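Local coordinates for endoglucanase (Clostridium thermocellum, PDB 2C4X), which is probably a cellulase as a whole and is represented here by its C-terminal PKD domain and CBM44 carbohydrate-binding module of the beta-sandwich superfamily, at residues Y44-G49 / V73-T78; G163-F168 / E214-L219. The protein carries 1 engineered substitution. All blocks are in the same frame, centred on the assembly; numbering follows the deposited sequence.

Interaction 1 (Y44-G49 / V73-T78). Engineered in segment 44-49: V45 (natural residue Ala).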
loop_
_atom_site.group_PDB
_atom_site.type_symbol
_atom_site.label_atom_id
_atom_site.label_comp_id
_atom_site.label_asym_id
_atom_site.label_seq_id
_atom_site.Cartn_x
_atom_site.Cartn_y
_atom_site.Cartn_z
ATOM N N TYR A 44 12.313 29.565 11.829
ATOM C CA TYR A 44 11.540 28.359 11.585
ATOM C C TYR A 44 12.427 27.209 12.005
ATOM O O TYR A 44 13.565 27.106 11.532
ATOM C CB TYR A 44 11.233 28.229 10.085
ATOM C CG TYR A 44 10.483 29.404 9.498
ATOM C CD1 TYR A 44 11.156 30.583 9.146
ATOM C CD2 TYR A 44 9.099 29.344 9.295
ATOM C CE1 TYR A 44 10.481 31.656 8.632
ATOM C CE2 TYR A 44 8.413 30.414 8.771
ATOM C CZ TYR A 44 9.111 31.574 8.444
ATOM O OH TYR A 44 8.447 32.652 7.914
ATOM N N VAL A 45 11.921 26.353 12.888
ATOM C CA VAL A 45 12.673 25.196 13.373
ATOM C C VAL A 45 11.909 23.931 12.959
ATOM O O VAL A 45 10.714 23.815 13.218
ATOM C CB VAL A 45 12.872 25.241 14.911
ATOM C CG1 VAL A 45 13.605 23.984 15.414
ATOM C CG2 VAL A 45 13.645 26.504 15.322
ATOM N N TRP A 46 12.607 23.013 12.297
ATOM C CA TRP A 46 12.004 21.804 11.729
ATOM C C TRP A 46 12.560 20.550 12.388
ATOM O O TRP A 46 13.776 20.438 12.588
ATOM C CB TRP A 46 12.335 21.711 10.242
ATOM C CG TRP A 46 11.841 22.857 9.409
ATOM C CD1 TRP A 46 12.507 24.018 9.126
ATOM C CD2 TRP A 46 10.589 22.934 8.726
ATOM N NE1 TRP A 46 11.736 24.821 8.318
ATOM C CE2 TRP A 46 10.550 24.187 8.063
ATOM C CE3 TRP A 46 9.476 22.080 8.636
ATOM C CZ2 TRP A 46 9.459 24.595 7.291
ATOM C CZ3 TRP A 46 8.388 22.487 7.873
ATOM C CH2 TRP A 46 8.389 23.739 7.211
ATOM N N ASP A 47 11.670 19.610 12.707
ATOM C CA ASP A 47 12.068 18.276 13.131
ATOM C C ASP A 47 11.500 17.354 12.057
ATOM O O ASP A 47 10.285 17.269 11.884
ATOM C CB ASP A 47 11.510 17.951 14.526
ATOM C CG ASP A 47 11.908 16.565 15.019
ATOM O OD1 ASP A 47 12.018 15.617 14.216
ATOM O OD2 ASP A 47 12.099 16.410 16.239
ATOM N N PHE A 48 12.388 16.682 11.326
ATOM C CA PHE A 48 11.987 15.894 10.157
ATOM C C PHE A 48 11.484 14.488 10.518
ATOM O O PHE A 48 10.975 13.767 9.660
ATOM C CB PHE A 48 13.121 15.887 9.113
ATOM C CG PHE A 48 13.430 17.259 8.577
ATOM C CD1 PHE A 48 12.553 17.882 7.680
ATOM C CD2 PHE A 48 14.573 17.946 8.995
ATOM C CE1 PHE A 48 12.813 19.159 7.202
ATOM C CE2 PHE A 48 14.837 19.235 8.518
ATOM C CZ PHE A 48 13.951 19.829 7.609
ATOM N N GLY A 49 11.575 14.148 11.807
ATOM C CA GLY A 49 11.054 12.894 12.338
ATOM C C GLY A 49 11.955 11.681 12.202
ATOM O O GLY A 49 11.570 10.589 12.603
ATOM N N VAL A 73 6.565 15.392 10.874
ATOM C CA VAL A 73 7.367 16.597 10.682
ATOM C C VAL A 73 6.737 17.688 11.527
ATOM O O VAL A 73 5.563 18.016 11.342
ATOM C CB VAL A 73 7.451 17.011 9.188
ATOM C CG1 VAL A 73 8.301 18.305 9.008
ATOM C CG2 VAL A 73 8.017 15.852 8.362
ATOM N N LYS A 74 7.504 18.194 12.495
ATOM C CA LYS A 74 7.047 19.257 13.367
ATOM C C LYS A 74 7.749 20.562 13.026
ATOM O O LYS A 74 8.980 20.624 12.983
ATOM C CB LYS A 74 7.287 18.903 14.844
ATOM C CG LYS A 74 6.857 20.009 15.816
ATOM C CD LYS A 74 7.075 19.561 17.247
ATOM C CE LYS A 74 6.373 20.470 18.232
ATOM N NZ LYS A 74 6.791 20.163 19.650
ATOM N N LEU A 75 6.954 21.605 12.786
ATOM C CA LEU A 75 7.488 22.940 12.594
ATOM C C LEU A 75 7.179 23.780 13.811
ATOM O O LEU A 75 6.034 23.828 14.259
ATOM C CB LEU A 75 6.853 23.606 11.366
ATOM C CG LEU A 75 7.023 25.129 11.211
ATOM C CD1 LEU A 75 8.479 25.480 10.847
ATOM C CD2 LEU A 75 6.039 25.671 10.158
ATOM N N ILE A 76 8.197 24.461 14.327
ATOM C CA ILE A 76 8.000 25.507 15.314
ATOM C C ILE A 76 8.419 26.856 14.717
ATOM O O ILE A 76 9.524 27.018 14.189
ATOM C CB ILE A 76 8.767 25.226 16.624
ATOM C CG1 ILE A 76 8.273 23.925 17.269
ATOM C CG2 ILE A 76 8.605 26.390 17.623
ATOM C CD1 ILE A 76 9.179 23.392 18.387
ATOM N N VAL A 77 7.514 27.818 14.825
ATOM C CA VAL A 77 7.718 29.165 14.337
ATOM C C VAL A 77 7.829 30.090 15.545
ATOM O O VAL A 77 6.992 30.039 16.454
ATOM C CB VAL A 77 6.524 29.566 13.419
ATOM C CG1 VAL A 77 6.475 31.045 13.183
ATOM C CG2 VAL A 77 6.597 28.826 12.095
ATOM N N THR A 78 8.863 30.934 15.562
ATOM C CA THR A 78 9.106 31.816 16.688
ATOM C C THR A 78 9.137 33.252 16.200
ATOM O O THR A 78 9.785 33.553 15.198
ATOM C CB THR A 78 10.432 31.446 17.408
ATOM O OG1 THR A 78 10.412 30.048 17.723
ATOM C CG2 THR A 78 10.649 32.258 18.689
HETATM O O HOH W 1 10.332 21.606 15.287
#
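L75 covers one face of the W46 indole: its CD1 sits 3.7 Å from the centroid of the six-membered ring of W46, 12° off the ring normal, a CH-pi contact between antiparallel strands 41-47 and 69-79 of the PKD domain. With CG anti to the backbone N (chi1 165°), L75 carries CD1 over the indole. At the edge of the same indole, W46 CE3 lies 4.0 Å from V73 CG1. L75 CD1 rests 4.0 Å from Y44 CB, near the plane of the Y44 ring at its edge. V77 lies beside Y44, pointing the same way, with V77 CG2 3.8 Å from Y44 CD2. Y44, W46, L75 and V77 share the buried face of a four-stranded sheet, where F14 meets W46 edge-to-face. Pairs V45-I76 and D47-K74 are hydrogen-bonded in both directions, with V45 N 2.8 Å from I76 O and D47 N 2.9 Å from K74 O. V45, an engineered residue, shares the other face with D47, K74 and I76, its CB 4.4 Å from I76 CB. Beyond D47 the chain leaves the strand through an Asx turn, G49 N donating to D47 OD1. Over the V45 face a water bridges the strands, donating to V45 O and K74 O, 2.8 Å from the latter.

Interaction 2 (G163-F168 / E214-L219)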
loop_
_atom_site.group_PDB
_atom_site.type_symbol
_atom_site.label_atom_id
_atom_site.label_comp_id
_atom_site.label_asym_id
_atom_site.label_seq_id
_atom_site.Cartn_x
_atom_site.Cartn_y
_atom_site.Cartn_z
ATOM N N GLY A 163 -6.746 -10.333 12.775
ATOM C CA GLY A 163 -6.777 -8.879 12.944
ATOM C C GLY A 163 -5.971 -8.124 11.896
ATOM O O GLY A 163 -6.071 -6.901 11.802
ATOM N N THR A 164 -5.182 -8.853 11.107
ATOM C CA THR A 164 -4.254 -8.254 10.131
ATOM C C THR A 164 -4.958 -7.759 8.869
ATOM O O THR A 164 -5.781 -8.468 8.286
ATOM C CB THR A 164 -3.163 -9.276 9.710
ATOM O OG1 THR A 164 -2.498 -9.780 10.873
ATOM C CG2 THR A 164 -2.129 -8.656 8.747
ATOM N N THR A 165 -4.624 -6.545 8.443
ATOM C CA THR A 165 -5.097 -6.043 7.165
ATOM C C THR A 165 -4.018 -6.265 6.108
ATOM O O THR A 165 -2.896 -5.775 6.238
ATOM C CB THR A 165 -5.498 -4.557 7.242
ATOM O OG1 THR A 165 -6.540 -4.397 8.212
ATOM C CG2 THR A 165 -5.991 -4.045 5.890
HETATM N N MSE A 166 -4.371 -7.028 5.077
HETATM C CA MSE A 166 -3.498 -7.270 3.935
HETATM C C MSE A 166 -3.848 -6.311 2.806
HETATM O O MSE A 166 -5.024 -6.015 2.587
HETATM C CB MSE A 166 -3.681 -8.703 3.427
HETATM C CG MSE A 166 -3.175 -9.796 4.351
HETATM SE SE MSE A 166 -4.258 -11.430 4.145
HETATM C CE MSE A 166 -5.695 -10.900 5.383
ATOM N N THR A 167 -2.825 -5.856 2.082
ATOM C CA THR A 167 -3.001 -5.036 0.888
ATOM C C THR A 167 -2.523 -5.798 -0.349
ATOM O O THR A 167 -1.371 -6.233 -0.408
ATOM C CB THR A 167 -2.228 -3.695 1.024
ATOM O OG1 THR A 167 -2.752 -2.964 2.134
ATOM C CG2 THR A 167 -2.356 -2.847 -0.226
ATOM N N PHE A 168 -3.417 -5.962 -1.323
ATOM C CA PHE A 168 -3.102 -6.619 -2.593
ATOM C C PHE A 168 -3.015 -5.556 -3.683
ATOM O O PHE A 168 -3.765 -4.578 -3.654
ATOM C CB PHE A 168 -4.207 -7.608 -2.986
ATOM C CG PHE A 168 -4.377 -8.773 -2.042
ATOM C CD1 PHE A 168 -4.973 -8.604 -0.784
ATOM C CD2 PHE A 168 -3.983 -10.051 -2.434
ATOM C CE1 PHE A 168 -5.150 -9.691 0.084
ATOM C CE2 PHE A 168 -4.154 -11.151 -1.580
ATOM C CZ PHE A 168 -4.744 -10.973 -0.316
ATOM N N GLU A 214 -5.513 -1.366 -5.911
ATOM C CA GLU A 214 -5.104 -1.639 -4.552
ATOM C C GLU A 214 -6.338 -2.031 -3.738
ATOM O O GLU A 214 -7.249 -1.224 -3.547
ATOM C CB GLU A 214 -4.384 -0.421 -3.965
ATOM C CG GLU A 214 -3.691 -0.685 -2.645
ATOM C CD GLU A 214 -2.667 0.379 -2.305
ATOM O OE1 GLU A 214 -2.909 1.128 -1.332
ATOM O OE2 GLU A 214 -1.631 0.466 -3.006
ATOM N N ILE A 215 -6.371 -3.287 -3.298
ATOM C CA ILE A 215 -7.517 -3.844 -2.574
ATOM C C ILE A 215 -7.044 -4.396 -1.229
ATOM O O ILE A 215 -6.100 -5.185 -1.171
ATOM C CB ILE A 215 -8.230 -4.963 -3.395
ATOM C CG1 ILE A 215 -8.626 -4.457 -4.785
ATOM C CG2 ILE A 215 -9.465 -5.485 -2.656
ATOM C CD1 ILE A 215 -8.941 -5.563 -5.793
ATOM N N THR A 216 -7.680 -3.954 -0.146
ATOM C CA THR A 216 -7.337 -4.459 1.184
ATOM C C THR A 216 -8.304 -5.536 1.670
ATOM O O THR A 216 -9.450 -5.629 1.209
ATOM C CB THR A 216 -7.255 -3.344 2.252
ATOM O OG1 THR A 216 -8.552 -2.776 2.449
ATOM C CG2 THR A 216 -6.259 -2.253 1.848
ATOM N N LEU A 217 -7.833 -6.329 2.626
ATOM C CA LEU A 217 -8.617 -7.411 3.206
ATOM C C LEU A 217 -8.173 -7.633 4.649
ATOM O O LEU A 217 -6.978 -7.755 4.918
ATOM C CB LEU A 217 -8.416 -8.684 2.380
ATOM C CG LEU A 217 -8.985 -9.993 2.935
ATOM C CD1 LEU A 217 -10.495 -9.949 2.997
ATOM C CD2 LEU A 217 -8.515 -11.145 2.103
ATOM N N THR A 218 -9.129 -7.674 5.574
ATOM C CA THR A 218 -8.817 -7.951 6.976
ATOM C C THR A 218 -9.230 -9.363 7.387
ATOM O O THR A 218 -10.382 -9.774 7.174
ATOM C CB THR A 218 -9.467 -6.915 7.923
ATOM O OG1 THR A 218 -9.083 -5.604 7.513
ATOM C CG2 THR A 218 -9.023 -7.125 9.371
ATOM N N LEU A 219 -8.281 -10.107 7.956
ATOM C CA LEU A 219 -8.605 -11.346 8.658
ATOM C C LEU A 219 -9.180 -10.954 10.024
ATOM O O LEU A 219 -8.491 -10.309 10.808
ATOM C CB LEU A 219 -7.360 -12.232 8.822
ATOM C CG LEU A 219 -7.573 -13.567 9.560
ATOM C CD1 LEU A 219 -8.454 -14.508 8.728
ATOM C CD2 LEU A 219 -6.251 -14.242 9.904
HETATM O O HOH W 2 -3.755 -0.004 1.675
#
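T165 and T218 both turn OG1 anti to the carbonyl carbon (chi1 -60° and -54°), and across their non-hydrogen-bonded pair this brings the two hydroxyls together: T165 OG1 and T218 OG1 are hydrogen-bonded at 2.9 Å, either able to donate. T216 differs, its OG1 lying between backbone N and carbonyl carbon (chi1 66°); its CG2 therefore runs alongside T167 OG1. T167 in turn sets CG2 against the aliphatic part of E214, 3.5 Å from E214 CG. The selenomethionine M166 brings CE back to the partner strand, 4.0 Å from L219 CB and 4.2 Å from L217 CG. On that same buried face the F168 ring presents CE1 to L217 CB, while I215 O lies in plane at its edge. Strands 165-172 and 211-218 are antiparallel neighbours in one sheet of the CBM44 beta-sandwich, with 211-218 at its margin. F168 and M166 pack on M231 of strand 229-238, in the other sheet. Paired backbone bonds join M166 to L217 and F168 to I215, and the ladder runs on past the strand ends, with L219 N donating to T164 O and G163 N to L219 O. The carboxylate of E214 is claimed by R169 through a salt bridge at OE2; a water reaches T167 OG1 and, weakly, E214 OE1. The two faces thus differ in chemistry: M166, F168, I215 and L217 point into the sandwich, toward the opposing sheet, whereas T165, T167, T216 and T218 line the outer face, T165 and T218 paired and T167 reaching water.

Overall arrangement
From the N terminus the chain first builds the PKD domain, where interaction 1 closes a loop of 23 residues holding strands 53-56 and 60-63 and joins two inner strands of a four-stranded sheet. After strand 84-93 it passes into the carbohydrate-binding module. There interaction 2 closes a longer loop of 45 residues, which carries strands 178-187 and 198-203 of the opposing sheet before returning as the marginal strand 211-218. The contacts are in series, neither nesting nor crossing; the centres of interaction 1 and interaction 2 are about 34 Å apart, and the nearest atoms of interaction 1 and interaction 2 about 21 Å. Each joins two neighbouring antiparallel strands within its own domain, and neither bridges the two domains.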